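Local coordinates for programmed cell death 6-interacting protein (Homo sapiens, PDB 5WA1) that acts in endocytosis, multivesicular body biogenesis, membrane repair and cytokinesis, sorting cargo into intralumenal vesicles, and binds CHMP4 proteins through the Bro1 domain described here, at residues G84-E87 against T88-Y92; E186-L189 against S190-R194; D203-G206 against T207-L210; D256-P259 against K260-P264; L266-K269 against H270-Q274. One frame throughout, in Å; residues are numbered along the deposited sequence.

Interaction 1. Residues G84-E87 against T88-Y92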
loop_
_atom_site.group_PDB
_atom_site.type_symbol
_atom_site.label_atom_id
_atom_site.label_comp_id
_atom_site.label_asym_id
_atom_site.label_seq_id
_atom_site.Cartn_x
_atom_site.Cartn_y
_atom_site.Cartn_z
ATOM N N GLY A 84 7.613 4.669 15.691
ATOM C CA GLY A 84 7.422 5.901 16.445
ATOM C C GLY A 84 7.024 7.071 15.564
ATOM O O GLY A 84 6.118 7.834 15.905
ATOM N N ALA A 85 7.683 7.219 14.411
ATOM C CA ALA A 85 7.288 8.269 13.478
ATOM C C ALA A 85 5.898 8.011 12.911
ATOM O O ALA A 85 5.111 8.951 12.742
ATOM C CB ALA A 85 8.311 8.388 12.350
ATOM N N LEU A 86 5.575 6.748 12.605
ATOM C CA LEU A 86 4.241 6.439 12.096
ATOM C C LEU A 86 3.184 6.687 13.166
ATOM O O LEU A 86 2.143 7.293 12.894
ATOM C CB LEU A 86 4.171 4.988 11.594
ATOM C CG LEU A 86 2.794 4.594 11.047
ATOM C CD1 LEU A 86 2.374 5.529 9.920
ATOM C CD2 LEU A 86 2.757 3.143 10.561
ATOM N N GLU A 87 3.435 6.225 14.395
ATOM C CA GLU A 87 2.481 6.470 15.473
ATOM C C GLU A 87 2.280 7.959 15.718
ATOM O O GLU A 87 1.167 8.384 16.048
ATOM C CB GLU A 87 2.935 5.772 16.758
ATOM C CG GLU A 87 2.671 4.270 16.768
ATOM C CD GLU A 87 1.189 3.934 16.662
ATOM O OE1 GLU A 87 0.360 4.691 17.217
ATOM O OE2 GLU A 87 0.853 2.917 16.015
ATOM N N THR A 88 3.333 8.767 15.556
ATOM C CA THR A 88 3.167 10.211 15.685
ATOM C C THR A 88 2.260 10.759 14.590
ATOM O O THR A 88 1.365 11.574 14.857
ATOM C CB THR A 88 4.529 10.904 15.655
ATOM O OG1 THR A 88 5.330 10.423 16.740
ATOM C CG2 THR A 88 4.357 12.415 15.787
ATOM N N LEU A 89 2.467 10.315 13.349
ATOM C CA LEU A 89 1.555 10.681 12.271
ATOM C C LEU A 89 0.141 10.202 12.568
ATOM O O LEU A 89 -0.826 10.959 12.422
ATOM C CB LEU A 89 2.046 10.090 10.946
ATOM C CG LEU A 89 2.725 11.081 10.011
ATOM C CD1 LEU A 89 3.300 10.358 8.810
ATOM C CD2 LEU A 89 1.737 12.162 9.583
ATOM N N LEU A 90 0.002 8.928 12.954
ATOM C CA LEU A 90 -1.315 8.384 13.270
ATOM C C LEU A 90 -1.975 9.174 14.388
ATOM O O LEU A 90 -3.168 9.498 14.316
ATOM C CB LEU A 90 -1.195 6.918 13.666
ATOM C CG LEU A 90 -0.678 5.993 12.567
ATOM C CD1 LEU A 90 -0.555 4.580 13.103
ATOM C CD2 LEU A 90 -1.590 6.053 11.361
ATOM N N ARG A 91 -1.212 9.492 15.435
ATOM C CA ARG A 91 -1.759 10.268 16.539
ATOM C C ARG A 91 -2.232 11.636 16.065
ATOM O O ARG A 91 -3.305 12.105 16.469
ATOM C CB ARG A 91 -0.717 10.412 17.647
ATOM C CG ARG A 91 -1.215 11.234 18.832
ATOM C CD ARG A 91 -0.090 11.637 19.776
ATOM N NE ARG A 91 -0.532 12.670 20.711
ATOM C CZ ARG A 91 0.272 13.339 21.531
ATOM N NH1 ARG A 91 1.575 13.085 21.545
ATOM N NH2 ARG A 91 -0.229 14.266 22.338
ATOM N N TYR A 92 -1.452 12.291 15.202
ATOM C CA TYR A 92 -1.854 13.616 14.740
ATOM C C TYR A 92 -3.102 13.541 13.863
ATOM O O TYR A 92 -3.943 14.447 13.915
ATOM C CB TYR A 92 -0.692 14.294 14.008
ATOM C CG TYR A 92 -1.028 15.649 13.430
ATOM C CD1 TYR A 92 -1.341 16.722 14.261
ATOM C CD2 TYR A 92 -1.041 15.857 12.055
ATOM C CE1 TYR A 92 -1.658 17.963 13.739
ATOM C CE2 TYR A 92 -1.359 17.101 11.521
ATOM C CZ TYR A 92 -1.667 18.148 12.368
ATOM O OH TYR A 92 -1.983 19.384 11.854
#

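Interaction 2. Residues E186-L189 against S190-R194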
loop_
_atom_site.group_PDB
_atom_site.type_symbol
_atom_site.label_atom_id
_atom_site.label_comp_id
_atom_site.label_asym_id
_atom_site.label_seq_id
_atom_site.Cartn_x
_atom_site.Cartn_y
_atom_site.Cartn_z
ATOM N N GLU A 186 -12.409 8.097 -1.268
ATOM C CA GLU A 186 -13.843 8.218 -1.057
ATOM C C GLU A 186 -14.257 9.517 -0.373
ATOM O O GLU A 186 -15.449 9.833 -0.358
ATOM C CB GLU A 186 -14.333 7.020 -0.242
ATOM C CG GLU A 186 -14.105 5.691 -0.937
ATOM C CD GLU A 186 -14.377 4.502 -0.035
ATOM O OE1 GLU A 186 -14.099 4.597 1.180
ATOM O OE2 GLU A 186 -14.868 3.470 -0.545
ATOM N N THR A 187 -13.318 10.285 0.181
ATOM C CA THR A 187 -13.673 11.438 0.996
ATOM C C THR A 187 -13.025 12.745 0.565
ATOM O O THR A 187 -13.489 13.803 1.000
ATOM C CB THR A 187 -13.311 11.185 2.469
ATOM O OG1 THR A 187 -11.893 11.011 2.592
ATOM C CG2 THR A 187 -14.017 9.939 2.992
ATOM N N VAL A 188 -11.990 12.713 -0.279
ATOM C CA VAL A 188 -11.202 13.915 -0.530
ATOM C C VAL A 188 -12.030 14.997 -1.219
ATOM O O VAL A 188 -11.823 16.192 -0.973
ATOM C CB VAL A 188 -9.938 13.558 -1.343
ATOM C CG1 VAL A 188 -10.308 13.036 -2.725
ATOM C CG2 VAL A 188 -8.995 14.753 -1.435
ATOM N N LEU A 189 -12.991 14.611 -2.066
ATOM C CA LEU A 189 -13.707 15.606 -2.861
ATOM C C LEU A 189 -14.666 16.421 -2.000
ATOM O O LEU A 189 -14.697 17.656 -2.091
ATOM C CB LEU A 189 -14.445 14.927 -4.011
ATOM C CG LEU A 189 -13.500 14.384 -5.085
ATOM C CD1 LEU A 189 -14.266 13.924 -6.321
ATOM C CD2 LEU A 189 -12.447 15.429 -5.444
ATOM N N SER A 190 -15.467 15.753 -1.164
ATOM C CA SER A 190 -16.389 16.482 -0.297
ATOM C C SER A 190 -15.645 17.258 0.781
ATOM O O SER A 190 -16.138 18.285 1.257
ATOM C CB SER A 190 -17.392 15.523 0.341
ATOM O OG SER A 190 -16.737 14.595 1.190
ATOM N N ALA A 191 -14.460 16.785 1.173
ATOM C CA ALA A 191 -13.683 17.470 2.199
ATOM C C ALA A 191 -13.090 18.777 1.688
ATOM O O ALA A 191 -12.956 19.736 2.456
ATOM C CB ALA A 191 -12.577 16.550 2.716
ATOM N N LEU A 192 -12.727 18.838 0.410
ATOM C CA LEU A 192 -12.079 20.010 -0.160
ATOM C C LEU A 192 -13.096 20.901 -0.865
ATOM O O LEU A 192 -13.994 20.419 -1.562
ATOM C CB LEU A 192 -10.976 19.609 -1.142
ATOM C CG LEU A 192 -9.575 19.336 -0.585
ATOM C CD1 LEU A 192 -9.543 18.088 0.290
ATOM C CD2 LEU A 192 -8.563 19.220 -1.715
ATOM N N SER A 193 -12.942 22.213 -0.680
ATOM C CA SER A 193 -13.768 23.159 -1.420
ATOM C C SER A 193 -13.384 23.178 -2.893
ATOM O O SER A 193 -14.260 23.175 -3.768
ATOM C CB SER A 193 -13.637 24.553 -0.812
ATOM O OG SER A 193 -14.308 25.513 -1.607
ATOM N N ARG A 194 -12.086 23.192 -3.185
ATOM C CA ARG A 194 -11.584 23.257 -4.545
ATOM C C ARG A 194 -11.086 21.881 -4.985
ATOM O O ARG A 194 -11.197 20.889 -4.262
ATOM C CB ARG A 194 -10.479 24.312 -4.652
ATOM C CG ARG A 194 -10.895 25.691 -4.155
ATOM C CD ARG A 194 -10.150 26.799 -4.890
ATOM N NE ARG A 194 -8.703 26.688 -4.739
ATOM C CZ ARG A 194 -7.978 27.424 -3.903
ATOM N NH1 ARG A 194 -8.563 28.335 -3.135
ATOM N NH2 ARG A 194 -6.664 27.251 -3.836
#

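Interaction 3. Residues D203-G206 against T207-L210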
loop_
_atom_site.group_PDB
_atom_site.type_symbol
_atom_site.label_atom_id
_atom_site.label_comp_id
_atom_site.label_asym_id
_atom_site.label_seq_id
_atom_site.Cartn_x
_atom_site.Cartn_y
_atom_site.Cartn_z
ATOM N N ASP A 203 -8.460 9.363 -8.477
ATOM C CA ASP A 203 -7.871 8.414 -9.420
ATOM C C ASP A 203 -6.491 7.954 -8.962
ATOM O O ASP A 203 -6.163 6.766 -9.045
ATOM C CB ASP A 203 -7.795 9.037 -10.811
ATOM C CG ASP A 203 -9.049 8.798 -11.619
ATOM O OD1 ASP A 203 -10.112 8.569 -11.002
ATOM O OD2 ASP A 203 -8.975 8.830 -12.868
ATOM N N THR A 204 -5.671 8.882 -8.469
ATOM C CA THR A 204 -4.323 8.524 -8.043
ATOM C C THR A 204 -4.345 7.647 -6.798
ATOM O O THR A 204 -3.647 6.628 -6.742
ATOM C CB THR A 204 -3.497 9.783 -7.788
ATOM O OG1 THR A 204 -3.490 10.596 -8.967
ATOM C CG2 THR A 204 -2.067 9.411 -7.420
ATOM N N VAL A 205 -5.117 8.037 -5.774
ATOM C CA VAL A 205 -5.082 7.281 -4.523
ATOM C C VAL A 205 -5.837 5.968 -4.664
ATOM O O VAL A 205 -5.528 4.995 -3.969
ATOM C CB VAL A 205 -5.615 8.114 -3.340
ATOM C CG1 VAL A 205 -4.559 9.129 -2.886
ATOM C CG2 VAL A 205 -6.924 8.809 -3.691
ATOM N N GLY A 206 -6.819 5.899 -5.563
ATOM C CA GLY A 206 -7.412 4.611 -5.879
ATOM C C GLY A 206 -6.403 3.639 -6.460
ATOM O O GLY A 206 -6.399 2.451 -6.122
ATOM N N THR A 207 -5.521 4.127 -7.337
ATOM C CA THR A 207 -4.506 3.239 -7.900
ATOM C C THR A 207 -3.474 2.853 -6.847
ATOM O O THR A 207 -3.077 1.689 -6.757
ATOM C CB THR A 207 -3.831 3.887 -9.112
ATOM O OG1 THR A 207 -4.792 4.045 -10.160
ATOM C CG2 THR A 207 -2.685 3.014 -9.628
ATOM N N LEU A 208 -3.031 3.817 -6.037
ATOM C CA LEU A 208 -2.125 3.494 -4.941
ATOM C C LEU A 208 -2.746 2.475 -3.994
ATOM O O LEU A 208 -2.049 1.597 -3.478
ATOM C CB LEU A 208 -1.752 4.765 -4.166
ATOM C CG LEU A 208 -0.931 5.790 -4.954
ATOM C CD1 LEU A 208 -0.777 7.077 -4.144
ATOM C CD2 LEU A 208 0.426 5.208 -5.297
ATOM N N SER A 209 -4.048 2.597 -3.727
ATOM C CA SER A 209 -4.697 1.629 -2.849
ATOM C C SER A 209 -4.596 0.221 -3.422
ATOM O O SER A 209 -4.317 -0.743 -2.697
ATOM C CB SER A 209 -6.160 2.017 -2.646
ATOM O OG SER A 209 -6.838 1.056 -1.861
ATOM N N LEU A 210 -4.819 0.080 -4.725
ATOM C CA LEU A 210 -4.714 -1.238 -5.350
ATOM C C LEU A 210 -3.279 -1.751 -5.362
ATOM O O LEU A 210 -3.041 -2.953 -5.160
ATOM C CB LEU A 210 -5.287 -1.168 -6.760
ATOM C CG LEU A 210 -5.279 -2.465 -7.558
ATOM C CD1 LEU A 210 -5.876 -3.612 -6.748
ATOM C CD2 LEU A 210 -6.057 -2.229 -8.838
#

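Interaction 4. Residues D256-P259 against K260-P264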
loop_
_atom_site.group_PDB
_atom_site.type_symbol
_atom_site.label_atom_id
_atom_site.label_comp_id
_atom_site.label_asym_id
_atom_site.label_seq_id
_atom_site.Cartn_x
_atom_site.Cartn_y
_atom_site.Cartn_z
ATOM N N ASP A 256 0.540 9.197 -16.511
ATOM C CA ASP A 256 1.941 9.411 -16.172
ATOM C C ASP A 256 2.056 10.209 -14.881
ATOM O O ASP A 256 2.893 11.106 -14.751
ATOM C CB ASP A 256 2.685 10.108 -17.304
ATOM C CG ASP A 256 4.192 9.983 -17.166
ATOM O OD1 ASP A 256 4.675 8.874 -16.844
ATOM O OD2 ASP A 256 4.888 11.003 -17.365
ATOM N N THR A 257 1.204 9.897 -13.911
ATOM C CA THR A 257 1.214 10.682 -12.685
ATOM C C THR A 257 2.141 10.071 -11.641
ATOM O O THR A 257 2.847 10.800 -10.937
ATOM C CB THR A 257 -0.216 10.832 -12.157
ATOM O OG1 THR A 257 -0.745 9.558 -11.792
ATOM C CG2 THR A 257 -1.096 11.418 -13.233
ATOM N N LEU A 258 2.193 8.739 -11.564
ATOM C CA LEU A 258 3.082 8.073 -10.627
ATOM C C LEU A 258 4.511 8.069 -11.166
ATOM O O LEU A 258 4.732 8.287 -12.359
ATOM C CB LEU A 258 2.592 6.653 -10.363
ATOM C CG LEU A 258 1.230 6.614 -9.669
ATOM C CD1 LEU A 258 0.784 5.171 -9.428
ATOM C CD2 LEU A 258 1.268 7.418 -8.351
ATOM N N PRO A 259 5.502 7.850 -10.297
ATOM C CA PRO A 259 6.894 7.816 -10.760
ATOM C C PRO A 259 7.108 6.767 -11.845
ATOM O O PRO A 259 6.392 5.766 -11.930
ATOM C CB PRO A 259 7.680 7.473 -9.491
ATOM C CG PRO A 259 6.816 7.997 -8.376
ATOM C CD PRO A 259 5.409 7.757 -8.825
ATOM N N LYS A 260 8.138 7.013 -12.666
ATOM C CA LYS A 260 8.353 6.268 -13.904
ATOM C C LYS A 260 8.435 4.765 -13.677
ATOM O O LYS A 260 7.990 3.974 -14.518
ATOM C CB LYS A 260 9.642 6.746 -14.574
ATOM C CG LYS A 260 9.472 7.790 -15.648
ATOM C CD LYS A 260 10.679 7.777 -16.581
ATOM C CE LYS A 260 10.981 6.358 -17.057
ATOM N NZ LYS A 260 11.900 6.311 -18.234
ATOM N N GLU A 261 9.033 4.355 -12.566
ATOM C CA GLU A 261 9.311 2.947 -12.338
ATOM C C GLU A 261 8.083 2.155 -11.906
ATOM O O GLU A 261 8.144 0.928 -11.907
ATOM C CB GLU A 261 10.419 2.798 -11.289
ATOM C CG GLU A 261 10.073 3.363 -9.912
ATOM C CD GLU A 261 10.393 4.848 -9.758
ATOM O OE1 GLU A 261 10.552 5.554 -10.781
ATOM O OE2 GLU A 261 10.489 5.305 -8.598
ATOM N N VAL A 262 6.973 2.815 -11.559
ATOM C CA VAL A 262 5.812 2.088 -11.052
ATOM C C VAL A 262 5.208 1.208 -12.145
ATOM O O VAL A 262 4.918 0.028 -11.925
ATOM C CB VAL A 262 4.776 3.068 -10.474
ATOM C CG1 VAL A 262 3.450 2.363 -10.227
ATOM C CG2 VAL A 262 5.311 3.682 -9.173
ATOM N N PHE A 263 5.009 1.764 -13.330
ATOM C CA PHE A 263 4.358 0.987 -14.387
ATOM C C PHE A 263 5.147 -0.263 -14.783
ATOM O O PHE A 263 4.557 -1.357 -14.791
ATOM C CB PHE A 263 4.067 1.892 -15.588
ATOM C CG PHE A 263 3.394 1.180 -16.721
ATOM C CD1 PHE A 263 2.064 0.804 -16.620
ATOM C CD2 PHE A 263 4.096 0.850 -17.865
ATOM C CE1 PHE A 263 1.438 0.123 -17.650
ATOM C CE2 PHE A 263 3.477 0.179 -18.905
ATOM C CZ PHE A 263 2.148 -0.190 -18.791
ATOM N N PRO A 264 6.445 -0.198 -15.109
ATOM C CA PRO A 264 7.156 -1.445 -15.438
ATOM C C PRO A 264 7.193 -2.437 -14.295
ATOM O O PRO A 264 7.132 -3.649 -14.544
ATOM C CB PRO A 264 8.564 -0.962 -15.815
ATOM C CG PRO A 264 8.692 0.371 -15.151
ATOM C CD PRO A 264 7.329 0.971 -15.274
HETATM O O HOH W 1 4.821 4.739 -13.874
#

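Interaction 5. Residues L266-K269 against H270-Q274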
loop_
_atom_site.group_PDB
_atom_site.type_symbol
_atom_site.label_atom_id
_atom_site.label_comp_id
_atom_site.label_asym_id
_atom_site.label_seq_id
_atom_site.Cartn_x
_atom_site.Cartn_y
_atom_site.Cartn_z
ATOM N N LEU A 266 4.877 -2.928 -11.966
ATOM C CA LEU A 266 3.571 -3.581 -11.902
ATOM C C LEU A 266 3.410 -4.606 -13.020
ATOM O O LEU A 266 2.901 -5.709 -12.795
ATOM C CB LEU A 266 2.460 -2.538 -12.000
ATOM C CG LEU A 266 2.356 -1.568 -10.820
ATOM C CD1 LEU A 266 1.247 -0.536 -11.102
ATOM C CD2 LEU A 266 2.101 -2.340 -9.542
ATOM N N ALA A 267 3.785 -4.228 -14.246
ATOM C CA ALA A 267 3.712 -5.158 -15.374
ATOM C C ALA A 267 4.569 -6.398 -15.123
ATOM O O ALA A 267 4.129 -7.535 -15.354
ATOM C CB ALA A 267 4.143 -4.448 -16.655
ATOM N N ALA A 268 5.795 -6.201 -14.635
ATOM C CA ALA A 268 6.666 -7.332 -14.346
ATOM C C ALA A 268 6.063 -8.231 -13.271
ATOM O O ALA A 268 6.025 -9.457 -13.424
ATOM C CB ALA A 268 8.048 -6.839 -13.921
ATOM N N LYS A 269 5.566 -7.632 -12.184
ATOM C CA LYS A 269 5.010 -8.419 -11.086
ATOM C C LYS A 269 3.749 -9.168 -11.504
ATOM O O LYS A 269 3.509 -10.280 -11.025
ATOM C CB LYS A 269 4.714 -7.516 -9.882
ATOM C CG LYS A 269 5.948 -7.082 -9.096
ATOM C CD LYS A 269 6.239 -8.002 -7.938
ATOM C CE LYS A 269 7.416 -7.488 -7.108
ATOM N NZ LYS A 269 6.951 -6.560 -6.048
ATOM N N HIS A 270 2.935 -8.584 -12.379
ATOM C CA HIS A 270 1.797 -9.303 -12.949
ATOM C C HIS A 270 2.256 -10.594 -13.633
ATOM O O HIS A 270 1.720 -11.681 -13.367
ATOM C CB HIS A 270 1.067 -8.379 -13.925
ATOM C CG HIS A 270 -0.032 -9.041 -14.706
ATOM N ND1 HIS A 270 -1.155 -9.582 -14.113
ATOM C CD2 HIS A 270 -0.190 -9.220 -16.040
ATOM C CE1 HIS A 270 -1.952 -10.070 -15.045
ATOM N NE2 HIS A 270 -1.389 -9.866 -16.224
ATOM N N CYS A 271 3.292 -10.504 -14.464
ATOM C CA CYS A 271 3.782 -11.691 -15.165
ATOM C C CYS A 271 4.536 -12.635 -14.234
ATOM O O CYS A 271 4.450 -13.861 -14.393
ATOM C CB CYS A 271 4.669 -11.278 -16.338
ATOM S SG CYS A 271 3.808 -10.360 -17.626
ATOM N N ILE A 272 5.310 -12.099 -13.280
ATOM C CA ILE A 272 6.020 -12.963 -12.343
ATOM C C ILE A 272 5.030 -13.743 -11.497
ATOM O O ILE A 272 5.246 -14.922 -11.194
ATOM C CB ILE A 272 6.990 -12.154 -11.461
ATOM C CG1 ILE A 272 8.181 -11.662 -12.278
ATOM C CG2 ILE A 272 7.476 -12.999 -10.259
ATOM C CD1 ILE A 272 8.944 -10.511 -11.605
ATOM N N MET A 273 3.946 -13.111 -11.108
ATOM C CA MET A 273 2.987 -13.804 -10.306
ATOM C C MET A 273 2.269 -14.869 -11.122
ATOM O O MET A 273 2.038 -15.927 -10.631
ATOM C CB MET A 273 2.050 -12.853 -9.606
ATOM C CG MET A 273 2.673 -12.036 -8.495
ATOM S SD MET A 273 3.619 -12.918 -7.255
ATOM C CE MET A 273 2.355 -13.707 -6.348
ATOM N N GLN A 274 1.901 -14.577 -12.357
ATOM C CA GLN A 274 1.296 -15.613 -13.193
ATOM C C GLN A 274 2.239 -16.799 -13.357
ATOM O O GLN A 274 1.806 -17.952 -13.292
ATOM C CB GLN A 274 0.904 -15.052 -14.561
ATOM C CG GLN A 274 -0.291 -14.094 -14.523
ATOM C CD GLN A 274 -0.901 -13.854 -15.895
ATOM O OE1 GLN A 274 -0.234 -13.997 -16.919
ATOM N NE2 GLN A 274 -2.180 -13.500 -15.917
#

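Interaction 1. Residues G84-E87 against T88-Y92
The carbonyl oxygen of Gly-84 is gripped twice by Thr-88, once by the side chain and once by the main chain. Thr-88 OG1 donates its proton to Gly-84 O at 2.8 Å, while Thr-88 N gives the helical i to i+4 bond to Gly-84 O at 3.0 Å. The two donors approach from opposite faces of the carbonyl plane, so neither displaces the other. The hydroxyl can reach back because OG1 lies beside the backbone N of Thr-88, opposite its carbonyl carbon (chi1 -60°). Threonine suits this partly exposed place, since its hydroxyl finds an acceptor on its own helix. These bonds lie near the start of helix 83-97 in the mainly helical Bro1 domain, where this helix packs against helices 56-75, 137-157 and 164-191. Next along the chain, Leu-89 N binds Ala-85 O at 3.0 Å. Leu-90 N then meets Leu-86 O at 2.7 Å, nearly head-on to the carbonyl. On the buried flank the two leucines are one turn apart, and CG of Leu-86 rests 3.9 Å from CD1 of Leu-90. Their branched ends are suited to filling the interface, Leu-86 against His-173 and Leu-90 against Phe-176 of helix 164-191. Glu-87 bends at chi2 (-62°), which brings its carboxylate beside Leu-90, with OE2 3.6 Å from Leu-90 CD1. Its other oxygen, OE1, accepts a hydrogen bond from Gln-370 N, so the acid tethers the C-terminal segment that also touches Leu-90 through Ile-368 and Ser-369.

Interaction 2. Residues E186-L189 against S190-R194
Val-188 and Leu-192 lean across one another at an angle at the C-terminal end of helix 164-191 in the Bro1 domain, where the chain turns off into a loop; this pair forms the buried apolar contact at the end of the helix. CD1 of Leu-192 lies 3.8 Å from CG2 of Val-188, and the same CD1 also packs against the carbonyl, 3.2 Å from Val-188 O. Val-188 presents CG2 because this methyl is opposite its backbone N, while CG1 takes the more hindered site between N and the carbonyl carbon (chi1 64°). Leu-192 meets it with CG beside its own N and the chain turned again at chi2 (67°). A beta-branched valine and a longer leucine fit together here against helix 137-157, Val-188 touching Ser-142 and Leu-192 touching Tyr-139; Leu-192 also reaches Leu-134 of the strand 131-134.

Around Thr-187 O the contacts are polar. Ser-190 points its CB largely away from the preceding turn, yet its OG folds back to give Thr-187 O a weak hydrogen bond of 3.3 Å. The same carbonyl takes the sturdier helical bond from Ala-191 N, at 3.1 Å from Thr-187 O, and the small methyl of Ala-191 packs against this oxygen. Thr-187 sends its own hydroxyl backward to His-183 O.

Leu-192 is the first residue to leave helical backbone angles, and its amide makes the last helical bond. Leu-192 N donates to Val-188 O at 3.1 Å, but the bond is bent, with an N-H...O angle of 139°, and Leu-189 O takes a second, weak share of the same N-H at 3.4 Å.

Interaction 3. Residues D203-G206 against T207-L210
Leu-208 reaches back over Thr-204 within the first turns of helix 202-226, a regular i to i+4 pairing in the Bro1 domain. Its CB starts between two carbonyls, 3.7 Å from Thr-204 O and 3.8 Å from Val-205 O. CG, placed beside the backbone N (chi1 -66°), comes closer still, 3.4 Å from Thr-204 O. At the tip, CD1 stays within 3.9 Å of that oxygen and lies 4.2 Å from Thr-204 CG2 and, more loosely, 4.5 Å from Val-205 CG1. A leucine suits this buried place: beyond the turn, its end meets Phe-146, Phe-181 and Phe-120, three aromatic side chains from separate parts of the fold.

The amide of Leu-208 itself bonds Thr-204 O in the carbonyl plane. The neighbouring polar side chains find partners elsewhere in the fold: Thr-204 OG1 at Val-198 O, Thr-207 OG1 at Gln-251 OE1 of helix 231-252, and Ser-209 OG at Ser-178 O of helix 164-191. Small hydroxyl residues suit such close packing because each hydroxyl finds a partner in a neighbouring part of the chain while taking little space. Gly-206, which has no side chain, closes the series, its O accepting from Leu-210 N at 3.2 Å.

Interaction 4. Residues D256-P259 against K260-P264
This is a surface turn leading into a helix: residues 256-259 lie in the loop between helices 231-252 and 262-287 of the Bro1 domain, and the chain runs into the latter through a type I beta turn from Pro-259 to Val-262. Leu-258 and Val-262 meet on its inner side, where CD1 of Leu-258 lies 4.0 Å from CG1 of Val-262, the two side chains slanting past each other. Val-262 turns CG1 opposite its backbone N (chi1 168°), which sets its other methyl, CG2, against the proline: Pro-259 CD is 4.1 Å from Val-262 CG2. Both Leu-258 and Val-262 continue inward to Ile-211 of helix 202-226, while Phe-120 covers Leu-258 and Pro-259.

The polar half centres on Pro-259 O. Val-262 N gives it a nearly straight hydrogen bond of 3.0 Å (N-H...O angle 166°), although the donor stands well above the carbonyl plane. An ordered water donates to the same Pro-259 O at 2.7 Å and accepts from Phe-263 N at 3.0 Å, bridging an amide too far from the carbonyl for a direct bond. Proline has no N-H to donate, and its restricted phi (-57°) suits a turn. Outside, Glu-261 brings its carboxylate against Pro-259 CB, with OE1 and OE2 both 3.7 Å from it.

The chemistry therefore divides by depth: inward-facing aliphatic groups pack the turn on the fold, and a carbonyl shared by an amide and a water serves the backbone where the chain enters the helix.

Interaction 5. Residues L266-K269 against H270-Q274
Ile-272 closes on Ala-268 in the tightest part of this stretch of helix 262-287, in the mainly helical Bro1 domain. Its amide bonds Ala-268 O at 2.7 Å, nearly in line with the carbonyl, and its CG1 lies 3.3 Å from that same Ala-268 O. CG1 is drawn over the oxygen because it stands beside the backbone N of Ile-272 (chi1 -71°), with CD1 continuing back along the turn until it is 4.4 Å from Ala-268 CB. The small alanine lets the branched residue lie down over it, and both are buried against Val-308 of helix 291-311.

Met-273 is similar one residue on. Its N donates to Lys-269 O at 2.9 Å and CG passes 3.2 Å from Lys-269 O, after which the chain bends at chi2 and chi3 and the thioether end leads off towards Phe-221. Lys-269 is buried yet keeps its charge paired: NZ forms a salt bridge with Glu-218 and a hydrogen bond with Thr-24 O, and makes a cation-pi contact with Phe-25. The long lysine chain, bent at chi2 and chi4, carries the ammonium to these partners.

The more open side carries His-270 and Cys-271, both partly exposed. Cys-271 SG lies 3.6 Å from Ala-267 O, while the His-270 ring leads away from the turn and ND1 forms a hydrogen bond with Ala-242 O.

Around this segment the helix is framed by others: 231-252 meets Leu-266 and Met-273, helix 202-226 lies against the same two residues through Ile-211 and Phe-221, and helix 291-311 flanks Ala-268, Cys-271 and Ile-272.

All five are local contacts within one Bro1 domain, taken in series along the chain. Interactions 3 and 4 touch directly: Leu-208 CD2 lies 3.9 Å from Leu-258 CD2, so the loop leading to helix 262-287 rests on helix 202-226. Interaction 4 leads into the helix that carries interaction 5, their centres about 15 Å apart. Interaction 2 ends the helix before that of interaction 3, with nearest atoms about 6 Å apart. Interaction 1 stands off, its centre about 33 Å from that of interaction 5, on the opposite side of the chain's centre. Interactions 3, 4 and 5 lie in the region that binds CHMP4 proteins.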